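Local coordinates for beta-1,3-1,4-glucanase (Caldicellulosiruptor sp. F32, PDB 5H4R), which probably hydrolyses beta-1,3-1,4-glucans such as lichenan, as a family 5 glycoside hydrolase whose engineered variant here holds cellotetraose, at residues L336-V347 with Y384-A395. The protein carries 1 engineered substitution. Residues are numbered along the deposited sequence; the frame is centred on the assembly and turned at random.
Sequences LQSRVEFAAYYV and YPEIVSAMMKYA
Running the same way at 21° to each other, the helices of 336-347 and 385-395 approach to 7.6 Å between axes, a closeness that small residues permit where Ala-344 meets Ala-390, their CA atoms 4.7 Å apart. Larger side chains meet on both sides of this alanine pair. Toward the N-terminal ends Ile-387 fits as a knob into the hole formed by Leu-336, Arg-339, Val-340 and Ala-343; with CG1 anti to its carbonyl carbon (chi1 -65°), its extended chain lays CD1 over one face of the Arg-339 guanidinium, 3.6 Å from CZ. The same guanidinium turns its edge to Tyr-384, the N-cap residue: NH2 stands above the ring centre, 3.3 Å from CZ of Tyr-384, in a cation-pi contact with the two planes 83° apart. NH1 of Arg-339 is meanwhile hydrogen-bonded to the carbonyl of Ala-329. A leucine in place of Tyr-384 has no ring to set beneath NH2, and is likely to leave that end of the guanidinium without its cation-pi partner and CD1 of Leu-336, 3.7 Å from CD1 of the tyrosine, less well covered. Farther along, Ala-343 CB touches Met-391 CG at 3.7 Å, and Val-347 sets CG2 against that methionine and CG1 against Ala-395. In this eight-stranded TIM barrel the pair belongs to the outer helical layer, where Met-391 reaches Phe-327 of strand 322-327 and Trp-359 of strand 356-361, while helix 298-316 flanks 336-347 through Tyr-345 and Tyr-346.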
ATOM      1  N   LEU A 336      10.317   2.363 -21.660  1.00  8.52           N
ATOM      2  CA  LEU A 336       8.936   1.900 -21.651  1.00  9.40           C
ATOM      3  C   LEU A 336       8.858   0.390 -21.837  1.00  9.32           C
ATOM      4  O   LEU A 336       8.135  -0.291 -21.108  1.00 10.22           O
ATOM      5  CB  LEU A 336       8.138   2.605 -22.740  1.00 10.23           C
ATOM      6  CG  LEU A 336       6.676   2.189 -22.858  1.00 11.61           C
ATOM      7  CD1 LEU A 336       5.926   2.462 -21.551  1.00 12.24           C
ATOM      8  CD2 LEU A 336       6.020   2.927 -24.032  1.00 16.40           C
ATOM      9  N   GLN A 337       9.560  -0.145 -22.839  1.00 11.46           N
ATOM     10  CA  GLN A 337       9.455  -1.576 -23.104  1.00 10.08           C
ATOM     11  C   GLN A 337       9.830  -2.385 -21.868  1.00  9.31           C
ATOM     12  O   GLN A 337       9.163  -3.379 -21.534  1.00 10.18           O
ATOM     13  CB  GLN A 337      10.343  -1.956 -24.288  1.00 14.46           C
ATOM     14  CG  GLN A 337      10.292  -3.428 -24.602  1.00  9.74           C
ATOM     15  CD  GLN A 337       8.914  -3.871 -25.069  1.00 15.51           C
ATOM     16  OE1 GLN A 337       8.255  -3.185 -25.878  1.00 17.45           O
ATOM     17  NE2 GLN A 337       8.480  -5.037 -24.594  1.00 18.86           N
ATOM     18  N   SER A 338      10.901  -1.982 -21.169  1.00  8.70           N
ATOM     19  CA  SER A 338      11.270  -2.680 -19.935  1.00  9.39           C
ATOM     20  C   SER A 338      10.176  -2.589 -18.879  1.00  9.09           C
ATOM     21  O   SER A 338       9.885  -3.569 -18.183  1.00  9.88           O
ATOM     22  CB  SER A 338      12.564  -2.117 -19.353  1.00  8.81           C
ATOM     23  OG  SER A 338      13.697  -2.453 -20.136  1.00 11.29           O
ATOM     24  N   ARG A 339       9.594  -1.400 -18.692  1.00  7.82           N
ATOM     25  CA  ARG A 339       8.576  -1.253 -17.663  1.00  6.14           C
ATOM     26  C   ARG A 339       7.297  -2.010 -18.025  1.00  7.67           C
ATOM     27  O   ARG A 339       6.616  -2.532 -17.132  1.00  8.54           O
ATOM     28  CB  ARG A 339       8.307   0.221 -17.413  1.00  7.04           C
ATOM     29  CG  ARG A 339       9.488   0.945 -16.839  1.00  9.63           C
ATOM     30  CD  ARG A 339       9.074   2.166 -16.059  1.00 15.86           C
ATOM     31  NE  ARG A 339       8.494   3.171 -16.944  1.00 13.53           N
ATOM     32  CZ  ARG A 339       7.565   4.070 -16.611  1.00 10.59           C
ATOM     33  NH1 ARG A 339       7.033   4.129 -15.391  1.00 11.30           N
ATOM     34  NH2 ARG A 339       7.166   4.932 -17.524  1.00  9.22           N
ATOM     35  N   VAL A 340       6.984  -2.118 -19.320  1.00 10.68           N
ATOM     36  CA  VAL A 340       5.852  -2.928 -19.788  1.00 10.35           C
ATOM     37  C   VAL A 340       6.072  -4.412 -19.476  1.00 11.07           C
ATOM     38  O   VAL A 340       5.191  -5.101 -18.929  1.00  9.03           O
ATOM     39  CB  VAL A 340       5.634  -2.682 -21.293  1.00  8.78           C
ATOM     40  CG1 VAL A 340       4.724  -3.731 -21.922  1.00 13.43           C
ATOM     41  CG2 VAL A 340       5.086  -1.283 -21.548  1.00 10.40           C
ATOM     42  N   GLU A 341       7.256  -4.934 -19.800  1.00 10.56           N
ATOM     43  CA  GLU A 341       7.530  -6.336 -19.505  1.00 10.17           C
ATOM     44  C   GLU A 341       7.519  -6.597 -18.003  1.00  7.98           C
ATOM     45  O   GLU A 341       6.947  -7.599 -17.543  1.00  9.21           O
ATOM     46  CB  GLU A 341       8.860  -6.758 -20.116  1.00  9.69           C
ATOM     47  CG  GLU A 341       8.830  -6.825 -21.634  1.00 12.46           C
ATOM     48  CD  GLU A 341      10.167  -7.217 -22.274  1.00 17.36           C
ATOM     49  OE1 GLU A 341      10.925  -8.037 -21.694  1.00 14.56           O
ATOM     50  OE2 GLU A 341      10.477  -6.680 -23.370  1.00 18.28           O
ATOM     51  N   PHE A 342       8.157  -5.709 -17.228  1.00  8.49           N
ATOM     52  CA  PHE A 342       8.133  -5.782 -15.770  1.00  8.52           C
ATOM     53  C   PHE A 342       6.708  -5.857 -15.239  1.00  8.33           C
ATOM     54  O   PHE A 342       6.400  -6.682 -14.366  1.00  9.01           O
ATOM     55  CB  PHE A 342       8.844  -4.553 -15.191  1.00  8.71           C
ATOM     56  CG  PHE A 342       8.616  -4.327 -13.723  1.00  7.41           C
ATOM     57  CD1 PHE A 342       9.387  -4.954 -12.768  1.00 10.45           C
ATOM     58  CD2 PHE A 342       7.632  -3.432 -13.300  1.00  7.98           C
ATOM     59  CE1 PHE A 342       9.163  -4.719 -11.408  1.00 10.66           C
ATOM     60  CE2 PHE A 342       7.409  -3.190 -11.957  1.00 10.11           C
ATOM     61  CZ  PHE A 342       8.174  -3.826 -11.007  1.00  7.87           C
ATOM     62  N   ALA A 343       5.842  -4.955 -15.706  1.00  8.68           N
ATOM     63  CA  ALA A 343       4.520  -4.847 -15.105  1.00  9.35           C
ATOM     64  C   ALA A 343       3.683  -6.077 -15.395  1.00  7.21           C
ATOM     65  O   ALA A 343       2.985  -6.589 -14.500  1.00 10.37           O
ATOM     66  CB  ALA A 343       3.804  -3.591 -15.608  1.00 12.53           C
ATOM     67  N   ALA A 344       3.753  -6.582 -16.623  1.00  9.88           N
ATOM     68  CA  ALA A 344       3.042  -7.802 -16.953  1.00  8.81           C
ATOM     69  C   ALA A 344       3.556  -8.960 -16.111  1.00  8.71           C
ATOM     70  O   ALA A 344       2.772  -9.755 -15.583  1.00 10.05           O
ATOM     71  CB  ALA A 344       3.201  -8.113 -18.441  1.00 10.02           C
ATOM     72  N   TYR A 345       4.878  -9.101 -16.019  1.00  9.51           N
ATOM     73  CA  TYR A 345       5.445 -10.232 -15.300  1.00  9.15           C
ATOM     74  C   TYR A 345       5.092 -10.172 -13.824  1.00 10.01           C
ATOM     75  O   TYR A 345       4.683 -11.178 -13.230  1.00  9.81           O
ATOM     76  CB  TYR A 345       6.965 -10.278 -15.484  1.00  6.57           C
ATOM     77  CG  TYR A 345       7.568 -11.504 -14.848  1.00  8.16           C
ATOM     78  CD1 TYR A 345       7.667 -12.688 -15.566  1.00 11.85           C
ATOM     79  CD2 TYR A 345       8.027 -11.483 -13.546  1.00 10.21           C
ATOM     80  CE1 TYR A 345       8.207 -13.830 -14.993  1.00 14.66           C
ATOM     81  CE2 TYR A 345       8.585 -12.635 -12.958  1.00 10.19           C
ATOM     82  CZ  TYR A 345       8.660 -13.792 -13.683  1.00 13.03           C
ATOM     83  OH  TYR A 345       9.202 -14.924 -13.127  1.00 14.30           O
ATOM     84  N   TYR A 346       5.255  -8.993 -13.209  1.00  8.90           N
ATOM     85  CA  TYR A 346       5.018  -8.838 -11.783  1.00  9.06           C
ATOM     86  C   TYR A 346       3.575  -9.199 -11.442  1.00  9.63           C
ATOM     87  O   TYR A 346       3.323  -9.978 -10.516  1.00  9.95           O
ATOM     88  CB  TYR A 346       5.350  -7.412 -11.382  1.00  7.87           C
ATOM     89  CG  TYR A 346       5.448  -7.145  -9.909  1.00  9.01           C
ATOM     90  CD1 TYR A 346       4.307  -7.107  -9.109  1.00  9.35           C
ATOM     91  CD2 TYR A 346       6.661  -6.845  -9.322  1.00  8.37           C
ATOM     92  CE1 TYR A 346       4.397  -6.818  -7.752  1.00  8.15           C
ATOM     93  CE2 TYR A 346       6.757  -6.568  -7.958  1.00  8.28           C
ATOM     94  CZ  TYR A 346       5.619  -6.558  -7.195  1.00  8.96           C
ATOM     95  OH  TYR A 346       5.701  -6.255  -5.859  1.00  9.06           O
ATOM     96  N   VAL A 347       2.617  -8.678 -12.218  1.00 10.09           N
ATOM     97  CA  VAL A 347       1.206  -8.959 -11.953  1.00  8.18           C
ATOM     98  C   VAL A 347       0.888 -10.445 -12.171  1.00  8.26           C
ATOM     99  O   VAL A 347       0.169 -11.061 -11.374  1.00 10.18           O
ATOM    100  CB  VAL A 347       0.314  -8.041 -12.806  1.00  7.68           C
ATOM    101  CG1 VAL A 347      -1.155  -8.480 -12.725  1.00 11.04           C
ATOM    102  CG2 VAL A 347       0.445  -6.632 -12.324  1.00  9.54           C
ATOM    103  N   TYR A 384       0.975   6.275 -20.068  1.00 11.22           N
ATOM    104  CA  TYR A 384       1.579   4.969 -20.317  1.00 10.03           C
ATOM    105  C   TYR A 384       0.483   3.914 -20.367  1.00 11.09           C
ATOM    106  O   TYR A 384       0.416   3.024 -19.520  1.00 12.57           O
ATOM    107  CB  TYR A 384       2.604   4.646 -19.234  1.00 12.05           C
ATOM    108  CG  TYR A 384       3.736   5.625 -19.219  1.00 10.04           C
ATOM    109  CD1 TYR A 384       4.617   5.677 -20.280  1.00 13.09           C
ATOM    110  CD2 TYR A 384       3.939   6.493 -18.143  1.00 10.55           C
ATOM    111  CE1 TYR A 384       5.647   6.570 -20.301  1.00 14.53           C
ATOM    112  CE2 TYR A 384       4.971   7.408 -18.152  1.00 11.82           C
ATOM    113  CZ  TYR A 384       5.835   7.437 -19.223  1.00 14.38           C
ATOM    114  OH  TYR A 384       6.894   8.317 -19.296  1.00 18.92           O
ATOM    115  N   PRO A 385      -0.420   4.007 -21.338  1.00 12.13           N
ATOM    116  CA  PRO A 385      -1.471   2.982 -21.449  1.00 12.34           C
ATOM    117  C   PRO A 385      -0.905   1.585 -21.661  1.00 10.85           C
ATOM    118  O   PRO A 385      -1.561   0.591 -21.309  1.00 11.94           O
ATOM    119  CB  PRO A 385      -2.293   3.455 -22.649  1.00 12.95           C
ATOM    120  CG  PRO A 385      -1.345   4.286 -23.458  1.00 14.29           C
ATOM    121  CD  PRO A 385      -0.432   4.957 -22.454  1.00 11.90           C
ATOM    122  N   GLU A 386       0.303   1.480 -22.216  1.00 10.52           N
ATOM    123  CA  GLU A 386       0.917   0.174 -22.433  1.00 10.43           C
ATOM    124  C   GLU A 386       1.195  -0.543 -21.116  1.00 10.01           C
ATOM    125  O   GLU A 386       1.095  -1.774 -21.040  1.00 12.26           O
ATOM    126  CB  GLU A 386       2.203   0.330 -23.220  1.00 12.92           C
ATOM    127  CG  GLU A 386       2.010   1.024 -24.586  1.00 13.26           C
ATOM    128  CD  GLU A 386       2.147   2.552 -24.565  1.00 13.84           C
ATOM    129  OE1 GLU A 386       2.228   3.188 -23.483  1.00 12.09           O
ATOM    130  OE2 GLU A 386       2.176   3.111 -25.689  1.00 16.02           O
ATOM    131  N   ILE A 387       1.607   0.202 -20.087  1.00  9.10           N
ATOM    132  CA  ILE A 387       1.848  -0.397 -18.779  1.00 10.69           C
ATOM    133  C   ILE A 387       0.530  -0.859 -18.185  1.00 11.33           C
ATOM    134  O   ILE A 387       0.432  -1.949 -17.618  1.00 10.55           O
ATOM    135  CB  ILE A 387       2.579   0.593 -17.850  1.00  9.60           C
ATOM    136  CG1 ILE A 387       3.987   0.908 -18.379  1.00  9.53           C
ATOM    137  CG2 ILE A 387       2.653   0.056 -16.431  1.00 10.91           C
ATOM    138  CD1 ILE A 387       4.795   1.946 -17.571  1.00 12.06           C
ATOM    139  N   VAL A 388      -0.513  -0.033 -18.298  1.00 10.79           N
ATOM    140  CA  VAL A 388      -1.822  -0.410 -17.773  1.00 10.15           C
ATOM    141  C   VAL A 388      -2.318  -1.666 -18.475  1.00  9.77           C
ATOM    142  O   VAL A 388      -2.722  -2.637 -17.829  1.00 11.43           O
ATOM    143  CB  VAL A 388      -2.818   0.753 -17.908  1.00 10.96           C
ATOM    144  CG1 VAL A 388      -4.202   0.324 -17.455  1.00 12.10           C
ATOM    145  CG2 VAL A 388      -2.345   1.958 -17.078  1.00 13.27           C
ATOM    146  N   SER A 389      -2.235  -1.684 -19.807  1.00 11.67           N
ATOM    147  CA  SER A 389      -2.709  -2.835 -20.565  1.00 12.47           C
ATOM    148  C   SER A 389      -1.913  -4.083 -20.229  1.00 11.56           C
ATOM    149  O   SER A 389      -2.465  -5.196 -20.209  1.00 13.58           O
ATOM    150  CB  SER A 389      -2.619  -2.551 -22.061  1.00 13.48           C
ATOM    151  OG  SER A 389      -3.555  -1.569 -22.417  1.00 18.24           O
ATOM    152  N   ALA A 390      -0.613  -3.919 -19.988  1.00 11.36           N
ATOM    153  CA  ALA A 390       0.229  -5.051 -19.611  1.00 13.56           C
ATOM    154  C   ALA A 390      -0.258  -5.678 -18.314  1.00 12.22           C
ATOM    155  O   ALA A 390      -0.312  -6.911 -18.188  1.00 12.97           O
ATOM    156  CB  ALA A 390       1.684  -4.597 -19.468  1.00 13.77           C
ATOM    157  N   MET A 391      -0.629  -4.844 -17.343  1.00  9.20           N
ATOM    158  CA  MET A 391      -1.129  -5.354 -16.079  1.00 10.43           C
ATOM    159  C   MET A 391      -2.494  -5.982 -16.268  1.00  8.72           C
ATOM    160  O   MET A 391      -2.782  -7.039 -15.700  1.00  9.70           O
ATOM    161  CB  MET A 391      -1.167  -4.232 -15.049  1.00 13.64           C
ATOM    162  CG  MET A 391       0.225  -3.706 -14.752  1.00  9.73           C
ATOM    163  SD  MET A 391       0.269  -2.644 -13.324  1.00 15.50           S
ATOM    164  CE  MET A 391      -0.579  -1.181 -13.948  1.00 15.93           C
ATOM    165  N   MET A 392      -3.353  -5.348 -17.064  1.00  9.71           N
ATOM    166  CA  MET A 392      -4.722  -5.843 -17.164  1.00 10.62           C
ATOM    167  C   MET A 392      -4.777  -7.204 -17.834  1.00 12.86           C
ATOM    168  O   MET A 392      -5.701  -7.989 -17.568  1.00 13.55           O
ATOM    169  CB  MET A 392      -5.576  -4.837 -17.917  1.00  9.26           C
ATOM    170  CG  MET A 392      -5.722  -3.542 -17.208  1.00 10.73           C
ATOM    171  SD  MET A 392      -6.438  -3.762 -15.560  1.00 12.88           S
ATOM    172  CE  MET A 392      -5.962  -2.180 -14.859  1.00 11.99           C
ATOM    173  N   LYS A 393      -3.814  -7.487 -18.717  1.00 10.21           N
ATOM    174  CA  LYS A 393      -3.760  -8.771 -19.401  1.00 11.70           C
ATOM    175  C   LYS A 393      -3.669  -9.932 -18.424  1.00 12.28           C
ATOM    176  O   LYS A 393      -4.213 -11.007 -18.695  1.00 14.30           O
ATOM    177  CB  LYS A 393      -2.571  -8.793 -20.354  1.00 13.91           C
ATOM    178  CG  LYS A 393      -2.445 -10.064 -21.175  1.00 14.36           C
ATOM    179  CD  LYS A 393      -1.317  -9.920 -22.198  1.00 21.59           C
ATOM    180  CE  LYS A 393      -1.091 -11.205 -22.995  1.00 32.63           C
ATOM    181  NZ  LYS A 393      -2.290 -11.583 -23.784  1.00 49.71           N
ATOM    182  N   TYR A 394      -3.008  -9.730 -17.281  1.00 11.39           N
ATOM    183  CA  TYR A 394      -2.725 -10.809 -16.344  1.00 12.24           C
ATOM    184  C   TYR A 394      -3.355 -10.629 -14.968  1.00 12.36           C
ATOM    185  O   TYR A 394      -3.177 -11.496 -14.118  1.00 13.32           O
ATOM    186  CB  TYR A 394      -1.201 -10.987 -16.190  1.00 13.27           C
ATOM    187  CG  TYR A 394      -0.575 -11.391 -17.517  1.00 13.45           C
ATOM    188  CD1 TYR A 394      -0.750 -12.658 -17.998  1.00 13.87           C
ATOM    189  CD2 TYR A 394       0.153 -10.485 -18.287  1.00 12.82           C
ATOM    190  CE1 TYR A 394      -0.207 -13.057 -19.225  1.00 16.43           C
ATOM    191  CE2 TYR A 394       0.696 -10.863 -19.530  1.00 16.28           C
ATOM    192  CZ  TYR A 394       0.522 -12.145 -19.980  1.00 16.48           C
ATOM    193  OH  TYR A 394       1.037 -12.563 -21.209  1.00 18.32           O
ATOM    194  N   ALA A 395      -4.111  -9.559 -14.727  1.00 11.70           N
ATOM    195  CA  ALA A 395      -4.603  -9.289 -13.379  1.00 13.00           C
ATOM    196  C   ALA A 395      -5.755 -10.189 -12.935  1.00 13.95           C
ATOM    197  O   ALA A 395      -5.881 -10.484 -11.735  1.00 14.78           O
ATOM    198  CB  ALA A 395      -5.066  -7.836 -13.274  1.00 10.92           C
TER